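Local atomic coordinates of peptidylprolyl Isomerase (Naegleria fowleri, PDB entry 6B4P), a protein that probably catalyses the cis-trans isomerisation of peptide bonds that precede proline, as a member of the FKBP-type peptidyl-prolyl isomerases. Residues T11-I16 against Y93-S98; A29-E34 against M86-K91; S43-G48 against D57-R62. One frame throughout, in Å; residues are numbered along the deposited sequence.

In the fold
The three contacts are nested along the chain. Interaction 3 lies within the loop closed by interaction 2, and both lie within the loop closed by interaction 1. Interactions 1 and 2 have centres about 16 Å apart and touch through packing of Phe94 CZ on Met86 SD at 3.7 Å. Interaction 3 is centred about 18 Å from each of the others, and its nearest atoms stay about 6 Å away from either. Interactions 1 and 3 both reach the antiparallel sheet, on opposite sides of the chain's centre. As in other FKBPs, Tyr46, Asp57 and Arg62 of interaction 3 probably border the proline-binding pocket. Interactions 1 and 2 belong to the surface of the fold.

Interaction 1 (T11-I16 against Y93-S98); sequences TDWIPI and YFEIPS
The six-membered ring of Trp13 meets Tyr93 and Glu95, while Ile16 meets Phe94. No hydrogen bond joins the two segments. In Trp13, CG is anti to the carbonyl carbon (chi1 -72°). CB and the pyrrole part of the indole stay clear of residues 93-98, and the six-membered ring carries the contact. Its atom CZ3 comes first, lying 3.6 Å from the backbone O of Tyr93 and 3.9 Å from the backbone N of Glu95. Next to it, CH2 approaches the side chains. It is 3.8 Å from CD2 of Tyr93 and 4.0 Å from CB of Glu95. CZ2 ends the path 4.1 Å from OE1 of Glu95. The Trp13 and Tyr93 rings meet rim to rim, neither over the face of the other; centroids are 6.0 Å apart and planes at 26°. The indole and the Glu95 carboxylate are turned 62° apart. Lys23 and Lys25 make cation-pi contacts with Trp13 from the strand in between.

Ile16 works separately from this group. Its extended branch CG1-CD1 puts the methyl CD1 at the edge of the Phe94 ring, 3.4 Å from CE1. Phe94 also packs on Lys24 and Met86.

Strand 23-26 pairs with both strand 14-15 and strand 91-96. Residues 11-16 and 93-98 therefore meet across an intervening strand, through side chains. This is contact between next-but-one strands at the edge of an antiparallel sheet, here the curled sheet of an FKBP domain.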
loop_
_atom_site.group_PDB
_atom_site.type_symbol
_atom_site.label_atom_id
_atom_site.label_comp_id
_atom_site.label_asym_id
_atom_site.label_seq_id
_atom_site.Cartn_x
_atom_site.Cartn_y
_atom_site.Cartn_z
ATOM N N THR A 11 11.237 10.177 5.665
ATOM C CA THR A 11 11.882 9.469 6.764
ATOM C C THR A 11 12.822 8.378 6.249
ATOM O O THR A 11 12.884 8.123 5.047
ATOM C CB THR A 11 10.834 8.834 7.717
ATOM O OG1 THR A 11 10.066 7.835 7.025
ATOM C CG2 THR A 11 9.892 9.902 8.262
ATOM N N ASP A 12 13.570 7.754 7.158
ATOM C CA ASP A 12 14.198 6.480 6.841
ATOM C C ASP A 12 13.147 5.371 6.811
ATOM O O ASP A 12 11.994 5.560 7.210
ATOM C CB ASP A 12 15.278 6.136 7.860
ATOM C CG ASP A 12 16.573 6.881 7.611
ATOM O OD1 ASP A 12 17.132 6.766 6.493
ATOM O OD2 ASP A 12 17.029 7.581 8.538
ATOM N N TRP A 13 13.559 4.192 6.344
ATOM C CA TRP A 13 12.640 3.059 6.270
ATOM C C TRP A 13 12.156 2.651 7.659
ATOM O O TRP A 13 12.946 2.547 8.604
ATOM C CB TRP A 13 13.307 1.866 5.582
ATOM C CG TRP A 13 13.515 2.017 4.115
ATOM C CD1 TRP A 13 14.715 2.126 3.459
ATOM C CD2 TRP A 13 12.503 2.049 3.107
ATOM N NE1 TRP A 13 14.503 2.225 2.104
ATOM C CE2 TRP A 13 13.155 2.193 1.861
ATOM C CE3 TRP A 13 11.103 1.989 3.133
ATOM C CZ2 TRP A 13 12.458 2.259 0.654
ATOM C CZ3 TRP A 13 10.408 2.051 1.927
ATOM C CH2 TRP A 13 11.092 2.193 0.704
ATOM N N ILE A 14 10.852 2.440 7.774
ATOM C CA ILE A 14 10.172 1.995 8.988
ATOM C C ILE A 14 9.675 0.576 8.736
ATOM O O ILE A 14 8.841 0.376 7.847
ATOM C CB ILE A 14 8.997 2.921 9.343
ATOM C CG1 ILE A 14 9.487 4.353 9.564
ATOM C CG2 ILE A 14 8.242 2.402 10.564
ATOM C CD1 ILE A 14 8.378 5.379 9.551
ATOM N N PRO A 15 10.146 -0.428 9.475
ATOM C CA PRO A 15 9.657 -1.795 9.256
ATOM C C PRO A 15 8.216 -1.959 9.717
ATOM O O PRO A 15 7.805 -1.414 10.745
ATOM C CB PRO A 15 10.610 -2.658 10.099
ATOM C CG PRO A 15 11.759 -1.755 10.464
ATOM C CD PRO A 15 11.185 -0.378 10.517
ATOM N N ILE A 16 7.450 -2.727 8.945
ATOM C CA ILE A 16 6.053 -3.029 9.246
ATOM C C ILE A 16 5.879 -4.488 9.645
ATOM O O ILE A 16 5.244 -4.797 10.654
ATOM C CB ILE A 16 5.143 -2.681 8.047
ATOM C CG1 ILE A 16 5.209 -1.194 7.739
ATOM C CG2 ILE A 16 3.696 -3.080 8.338
ATOM C CD1 ILE A 16 4.607 -0.868 6.415
ATOM N N TYR A 93 5.372 5.716 1.514
ATOM C CA TYR A 93 5.998 4.992 0.414
ATOM C C TYR A 93 6.399 3.617 0.920
ATOM O O TYR A 93 7.132 3.511 1.905
ATOM C CB TYR A 93 7.214 5.771 -0.079
ATOM C CG TYR A 93 7.924 5.208 -1.281
ATOM C CD1 TYR A 93 7.262 5.037 -2.495
ATOM C CD2 TYR A 93 9.272 4.893 -1.219
ATOM C CE1 TYR A 93 7.933 4.558 -3.608
ATOM C CE2 TYR A 93 9.941 4.405 -2.320
ATOM C CZ TYR A 93 9.267 4.240 -3.510
ATOM O OH TYR A 93 9.948 3.768 -4.609
ATOM N N PHE A 94 5.898 2.575 0.266
ATOM C CA PHE A 94 6.057 1.203 0.726
ATOM C C PHE A 94 6.901 0.393 -0.240
ATOM O O PHE A 94 6.701 0.449 -1.455
ATOM C CB PHE A 94 4.695 0.512 0.866
ATOM C CG PHE A 94 3.822 1.077 1.943
ATOM C CD1 PHE A 94 3.736 0.455 3.177
ATOM C CD2 PHE A 94 3.057 2.215 1.712
ATOM C CE1 PHE A 94 2.901 0.972 4.178
ATOM C CE2 PHE A 94 2.216 2.724 2.713
ATOM C CZ PHE A 94 2.146 2.099 3.940
ATOM N N GLU A 95 7.827 -0.389 0.311
ATOM C CA GLU A 95 8.466 -1.476 -0.416
ATOM C C GLU A 95 7.780 -2.773 -0.021
ATOM O O GLU A 95 7.775 -3.138 1.162
ATOM C CB GLU A 95 9.955 -1.539 -0.104
ATOM C CG GLU A 95 10.661 -2.612 -0.902
ATOM C CD GLU A 95 12.169 -2.451 -0.900
ATOM O OE1 GLU A 95 12.664 -1.377 -1.309
ATOM O OE2 GLU A 95 12.851 -3.386 -0.444
ATOM N N ILE A 96 7.222 -3.475 -1.000
ATOM C CA ILE A 96 6.400 -4.649 -0.751
ATOM C C ILE A 96 7.016 -5.837 -1.478
ATOM O O ILE A 96 6.808 -6.019 -2.677
ATOM C CB ILE A 96 4.948 -4.414 -1.199
ATOM C CG1 ILE A 96 4.389 -3.171 -0.500
ATOM C CG2 ILE A 96 4.087 -5.620 -0.852
ATOM C CD1 ILE A 96 2.870 -3.001 -0.631
ATOM N N PRO A 97 7.757 -6.693 -0.768
ATOM C CA PRO A 97 8.300 -7.905 -1.391
ATOM C C PRO A 97 7.205 -8.773 -1.993
ATOM O O PRO A 97 6.029 -8.701 -1.622
ATOM C CB PRO A 97 9.004 -8.622 -0.225
ATOM C CG PRO A 97 9.270 -7.529 0.788
ATOM C CD PRO A 97 8.106 -6.599 0.662
ATOM N N SER A 98 7.622 -9.614 -2.947
ATOM C CA SER A 98 6.670 -10.441 -3.675
ATOM C C SER A 98 5.880 -11.349 -2.740
ATOM O O SER A 98 4.690 -11.597 -2.983
ATOM C CB SER A 98 7.396 -11.263 -4.747
ATOM O OG SER A 98 8.310 -12.176 -4.170
#

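Interaction 2 (A29-E34 against M86-K91); sequences AGSSDE and MKKGEK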
loop_
_atom_site.group_PDB
_atom_site.type_symbol
_atom_site.label_atom_id
_atom_site.label_comp_id
_atom_site.label_asym_id
_atom_site.label_seq_id
_atom_site.Cartn_x
_atom_site.Cartn_y
_atom_site.Cartn_z
ATOM N N ALA A 29 2.966 13.372 7.060
ATOM C CA ALA A 29 2.336 12.884 8.275
ATOM C C ALA A 29 0.825 13.076 8.207
ATOM O O ALA A 29 0.316 13.994 7.559
ATOM C CB ALA A 29 2.899 13.603 9.500
ATOM N N GLY A 30 0.106 12.199 8.893
ATOM C CA GLY A 30 -1.341 12.236 8.866
ATOM C C GLY A 30 -1.934 13.487 9.493
ATOM O O GLY A 30 -1.283 14.250 10.207
ATOM N N SER A 31 -3.228 13.684 9.219
ATOM C CA SER A 31 -3.963 14.800 9.805
ATOM C C SER A 31 -4.268 14.586 11.285
ATOM O O SER A 31 -4.542 15.554 12.002
ATOM C CB SER A 31 -5.258 15.029 9.035
ATOM O OG SER A 31 -6.046 13.849 9.013
ATOM N N SER A 32 -4.224 13.337 11.751
ATOM C CA SER A 32 -4.416 13.007 13.153
ATOM C C SER A 32 -3.602 11.753 13.451
ATOM O O SER A 32 -2.920 11.214 12.576
ATOM C CB SER A 32 -5.894 12.779 13.478
ATOM O OG SER A 32 -6.279 11.497 13.007
ATOM N N ASP A 33 -3.675 11.294 14.699
ATOM C CA ASP A 33 -3.034 10.047 15.106
ATOM C C ASP A 33 -3.953 8.837 14.987
ATOM O O ASP A 33 -3.565 7.734 15.393
ATOM C CB ASP A 33 -2.525 10.165 16.540
ATOM C CG ASP A 33 -1.396 11.163 16.672
ATOM O OD1 ASP A 33 -0.585 11.266 15.726
ATOM O OD2 ASP A 33 -1.320 11.840 17.720
ATOM N N GLU A 34 -5.154 9.017 14.445
ATOM C CA GLU A 34 -6.103 7.916 14.331
ATOM C C GLU A 34 -5.641 6.916 13.283
ATOM O O GLU A 34 -5.213 7.295 12.192
ATOM C CB GLU A 34 -7.483 8.448 13.947
ATOM C CG GLU A 34 -8.123 9.393 14.966
ATOM C CD GLU A 34 -9.216 10.262 14.353
ATOM O OE1 GLU A 34 -10.370 10.203 14.829
ATOM O OE2 GLU A 34 -8.925 11.010 13.393
ATOM N N MET A 86 -1.052 2.991 8.991
ATOM C CA MET A 86 -1.125 4.388 8.590
ATOM C C MET A 86 -2.101 5.171 9.452
ATOM O O MET A 86 -3.114 4.649 9.921
ATOM C CB MET A 86 -1.536 4.498 7.125
ATOM C CG MET A 86 -0.490 3.924 6.168
ATOM S SD MET A 86 -1.031 4.001 4.460
ATOM C CE MET A 86 -0.901 5.760 4.112
ATOM N N LYS A 87 -1.779 6.441 9.655
ATOM C CA LYS A 87 -2.696 7.379 10.278
ATOM C C LYS A 87 -3.588 8.026 9.224
ATOM O O LYS A 87 -3.261 8.066 8.034
ATOM C CB LYS A 87 -1.922 8.448 11.043
ATOM C CG LYS A 87 -1.083 7.891 12.190
ATOM C CD LYS A 87 -0.235 8.979 12.815
ATOM C CE LYS A 87 0.667 8.441 13.920
ATOM N NZ LYS A 87 1.440 9.544 14.566
ATOM N N LYS A 88 -4.734 8.534 9.677
ATOM C CA LYS A 88 -5.644 9.229 8.775
ATOM C C LYS A 88 -4.907 10.343 8.042
ATOM O O LYS A 88 -4.227 11.163 8.663
ATOM C CB LYS A 88 -6.822 9.799 9.561
ATOM C CG LYS A 88 -7.930 10.363 8.690
ATOM C CD LYS A 88 -9.128 10.819 9.529
ATOM C CE LYS A 88 -9.773 9.617 10.208
ATOM N NZ LYS A 88 -11.028 9.991 10.932
ATOM N N GLY A 89 -5.029 10.362 6.714
ATOM C CA GLY A 89 -4.369 11.382 5.910
ATOM C C GLY A 89 -2.904 11.133 5.597
ATOM O O GLY A 89 -2.319 11.888 4.801
ATOM N N GLU A 90 -2.290 10.108 6.182
ATOM C CA GLU A 90 -0.879 9.833 5.939
ATOM C C GLU A 90 -0.639 9.492 4.476
ATOM O O GLU A 90 -1.450 8.823 3.835
ATOM C CB GLU A 90 -0.429 8.686 6.844
ATOM C CG GLU A 90 1.013 8.227 6.653
ATOM C CD GLU A 90 1.371 7.146 7.645
ATOM O OE1 GLU A 90 1.003 7.293 8.832
ATOM O OE2 GLU A 90 1.999 6.149 7.222
ATOM N N LYS A 91 0.470 9.987 3.931
ATOM C CA LYS A 91 0.973 9.518 2.645
ATOM C C LYS A 91 2.322 8.870 2.907
ATOM O O LYS A 91 3.206 9.501 3.492
ATOM C CB LYS A 91 1.102 10.658 1.632
ATOM C CG LYS A 91 1.518 10.171 0.239
ATOM C CD LYS A 91 1.440 11.301 -0.791
ATOM C CE LYS A 91 1.951 10.846 -2.147
ATOM N NZ LYS A 91 1.968 11.962 -3.138
HETATM O O HOH W 1 1.427 9.824 9.763
HETATM O O HOH W 2 -12.135 8.171 12.604
#
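Gly30 passes within 3.8 Å of Glu90, CA to CA, where the loop 29-34 lies against the type II beta turn from Lys87 to Glu90. Gly89 takes the third position of that turn with a positive phi of 82°. Two backbone bonds join the loops: Ser31 N donates to Lys88 O at 2.8 Å, and Lys88 N donates to Glu34 O, also at 2.8 Å. Gly30 has no side chain, and its CA sits 3.1 Å from Lys88 O.

Two salt bridges flank these bonds. Lys87 is fully extended and runs alongside Asp33, pointing the same way. Its NZ meets Asp33 OD1 at 2.9 Å from above the carboxylate plane. Lys88 bends at chi3 (-65°) and lies beside Glu34, with a weak bond of 3.4 Å from NZ to OE2. Ser32 OG donates to the same OE2 on its anti side, and it accepts from Glu34 N in an ST turn. Lys88 also makes a cation-pi contact with Trp126.

The buried Glu90 is extended, and its carboxylate reaches the start of its own turn. OE2 forms a salt bridge with Lys24 and a hydrogen bond with Ser92. OE1 accepts from Lys87 N and from a water that in turn accepts from Gly30 N at 2.9 Å.

Interaction 3 (S43-G48 against D57-R62); sequences SVHYTG and DSSLDR
Tyr46 meets Asp57, Ser59 and Arg62, and its side chain is held by its tip. CG stands between the backbone N and the carbonyl carbon (chi1 68°), and the end of the ring comes near residues 57-62. The hydroxyl OH donates to Asp57 OD2 at 2.5 Å, a very short bond. OD2 lies at the edge of the ring, near its plane. Arg62 is bent along its chain and brings NH2 to Tyr46 OH at 2.9 Å, with the hydroxyl close to the guanidinium plane. Its NH1 bonds in the same plane to the syn lone pair of Asp57 OD1, 2.7 Å away. Arg62 thus bridges the phenol and the carboxylate and fixes how they are turned. Ser59 N lies over one face of the Tyr46 ring.

Ser59 OG sits in the angle between its own N and carbonyl carbon (chi1 60°), facing residues 43-48. It accepts from Tyr46 N at 2.8 Å and shares a nearly straight bond of 2.7 Å with His45 ND1. Leu60 CD2 covers a face of the same imidazole, 3.5 Å from its centroid, in a CH-pi contact.

The carbonyl Tyr46 O takes two donors: Ser59 N in the carbonyl plane, and Ser58 OG tilted out of it. Ser58 is the N-cap residue of the weakly bonded helix about 59-62, and its OG accepts the capping bond from Leu60 N. Gly48 N bonds to Asp57 O at 2.8 Å and continues the antiparallel pairing.

The rings of Trp79 and Tyr46 meet edge-to-face. This is the end of a beta hairpin running into a short capped helix, and the Tyr46, Asp57 and Arg62 cluster is consistent with one side of the FKBP proline-binding pocket.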
loop_
_atom_site.group_PDB
_atom_site.type_symbol
_atom_site.label_atom_id
_atom_site.label_comp_id
_atom_site.label_asym_id
_atom_site.label_seq_id
_atom_site.Cartn_x
_atom_site.Cartn_y
_atom_site.Cartn_z
ATOM N N SER A 43 -10.482 4.335 2.085
ATOM C CA SER A 43 -10.320 4.934 0.768
ATOM C C SER A 43 -8.873 5.381 0.632
ATOM O O SER A 43 -8.375 6.129 1.483
ATOM C CB SER A 43 -11.254 6.130 0.583
ATOM O OG SER A 43 -12.614 5.734 0.531
ATOM N N VAL A 44 -8.201 4.925 -0.432
ATOM C CA VAL A 44 -6.797 5.254 -0.649
ATOM C C VAL A 44 -6.590 5.742 -2.071
ATOM O O VAL A 44 -7.287 5.334 -3.006
ATOM C CB VAL A 44 -5.851 4.060 -0.369
ATOM C CG1 VAL A 44 -5.975 3.570 1.086
ATOM C CG2 VAL A 44 -6.094 2.917 -1.350
ATOM N N HIS A 45 -5.615 6.634 -2.224
ATOM C CA HIS A 45 -5.026 6.919 -3.520
ATOM C C HIS A 45 -3.648 6.285 -3.539
ATOM O O HIS A 45 -2.925 6.330 -2.538
ATOM C CB HIS A 45 -4.936 8.423 -3.789
ATOM C CG HIS A 45 -6.076 8.946 -4.599
ATOM N ND1 HIS A 45 -6.505 8.331 -5.755
ATOM C CD2 HIS A 45 -6.878 10.024 -4.424
ATOM C CE1 HIS A 45 -7.521 9.009 -6.260
ATOM N NE2 HIS A 45 -7.769 10.038 -5.469
ATOM N N TYR A 46 -3.282 5.686 -4.673
ATOM C CA TYR A 46 -2.007 4.988 -4.707
ATOM C C TYR A 46 -1.363 5.118 -6.077
ATOM O O TYR A 46 -2.030 5.344 -7.087
ATOM C CB TYR A 46 -2.170 3.500 -4.368
ATOM C CG TYR A 46 -2.927 2.763 -5.443
ATOM C CD1 TYR A 46 -2.254 2.113 -6.477
ATOM C CD2 TYR A 46 -4.316 2.743 -5.446
ATOM C CE1 TYR A 46 -2.963 1.463 -7.481
ATOM C CE2 TYR A 46 -5.029 2.100 -6.443
ATOM C CZ TYR A 46 -4.345 1.455 -7.454
ATOM O OH TYR A 46 -5.033 0.824 -8.451
ATOM N N THR A 47 -0.043 4.938 -6.093
ATOM C CA THR A 47 0.733 4.778 -7.320
ATOM C C THR A 47 1.658 3.584 -7.138
ATOM O O THR A 47 2.420 3.534 -6.169
ATOM C CB THR A 47 1.533 6.040 -7.644
ATOM O OG1 THR A 47 0.639 7.153 -7.828
ATOM C CG2 THR A 47 2.341 5.849 -8.926
ATOM N N GLY A 48 1.572 2.616 -8.046
ATOM C CA GLY A 48 2.393 1.418 -7.993
ATOM C C GLY A 48 3.465 1.448 -9.066
ATOM O O GLY A 48 3.184 1.744 -10.232
ATOM N N ASP A 57 0.522 1.309 -12.375
ATOM C CA ASP A 57 -0.870 1.585 -12.041
ATOM C C ASP A 57 -0.926 2.781 -11.103
ATOM O O ASP A 57 -0.023 2.971 -10.285
ATOM C CB ASP A 57 -1.519 0.357 -11.384
ATOM C CG ASP A 57 -2.980 0.561 -11.054
ATOM O OD1 ASP A 57 -3.649 1.380 -11.716
ATOM O OD2 ASP A 57 -3.455 -0.122 -10.121
ATOM N N SER A 58 -1.985 3.586 -11.231
ATOM C CA SER A 58 -2.218 4.655 -10.266
ATOM C C SER A 58 -3.687 5.035 -10.257
ATOM O O SER A 58 -4.284 5.254 -11.318
ATOM C CB SER A 58 -1.368 5.888 -10.584
ATOM O OG SER A 58 -1.648 6.938 -9.671
ATOM N N SER A 59 -4.258 5.135 -9.062
ATOM C CA SER A 59 -5.623 5.629 -8.940
ATOM C C SER A 59 -5.708 7.107 -9.260
ATOM O O SER A 59 -6.797 7.595 -9.570
ATOM C CB SER A 59 -6.150 5.378 -7.533
ATOM O OG SER A 59 -5.346 6.045 -6.581
ATOM N N LEU A 60 -4.591 7.829 -9.167
ATOM C CA LEU A 60 -4.607 9.247 -9.509
ATOM C C LEU A 60 -4.798 9.460 -11.002
ATOM O O LEU A 60 -5.351 10.486 -11.411
ATOM C CB LEU A 60 -3.320 9.917 -9.029
ATOM C CG LEU A 60 -3.164 10.018 -7.509
ATOM C CD1 LEU A 60 -1.806 10.578 -7.146
ATOM C CD2 LEU A 60 -4.275 10.867 -6.898
ATOM N N ASP A 61 -4.353 8.512 -11.830
ATOM C CA ASP A 61 -4.611 8.624 -13.262
ATOM C C ASP A 61 -6.101 8.562 -13.557
ATOM O O ASP A 61 -6.574 9.195 -14.506
ATOM C CB ASP A 61 -3.883 7.522 -14.031
ATOM C CG ASP A 61 -2.379 7.603 -13.891
ATOM O OD1 ASP A 61 -1.864 8.689 -13.548
ATOM O OD2 ASP A 61 -1.712 6.579 -14.139
ATOM N N ARG A 62 -6.845 7.800 -12.757
ATOM C CA ARG A 62 -8.288 7.673 -12.899
ATOM C C ARG A 62 -9.054 8.705 -12.086
ATOM O O ARG A 62 -10.233 8.947 -12.367
ATOM C CB ARG A 62 -8.731 6.271 -12.470
ATOM C CG ARG A 62 -7.890 5.157 -13.064
ATOM C CD ARG A 62 -8.445 3.784 -12.720
ATOM N NE ARG A 62 -8.234 3.417 -11.320
ATOM C CZ ARG A 62 -7.139 2.822 -10.861
ATOM N NH1 ARG A 62 -6.146 2.525 -11.692
ATOM N NH2 ARG A 62 -7.041 2.514 -9.571
#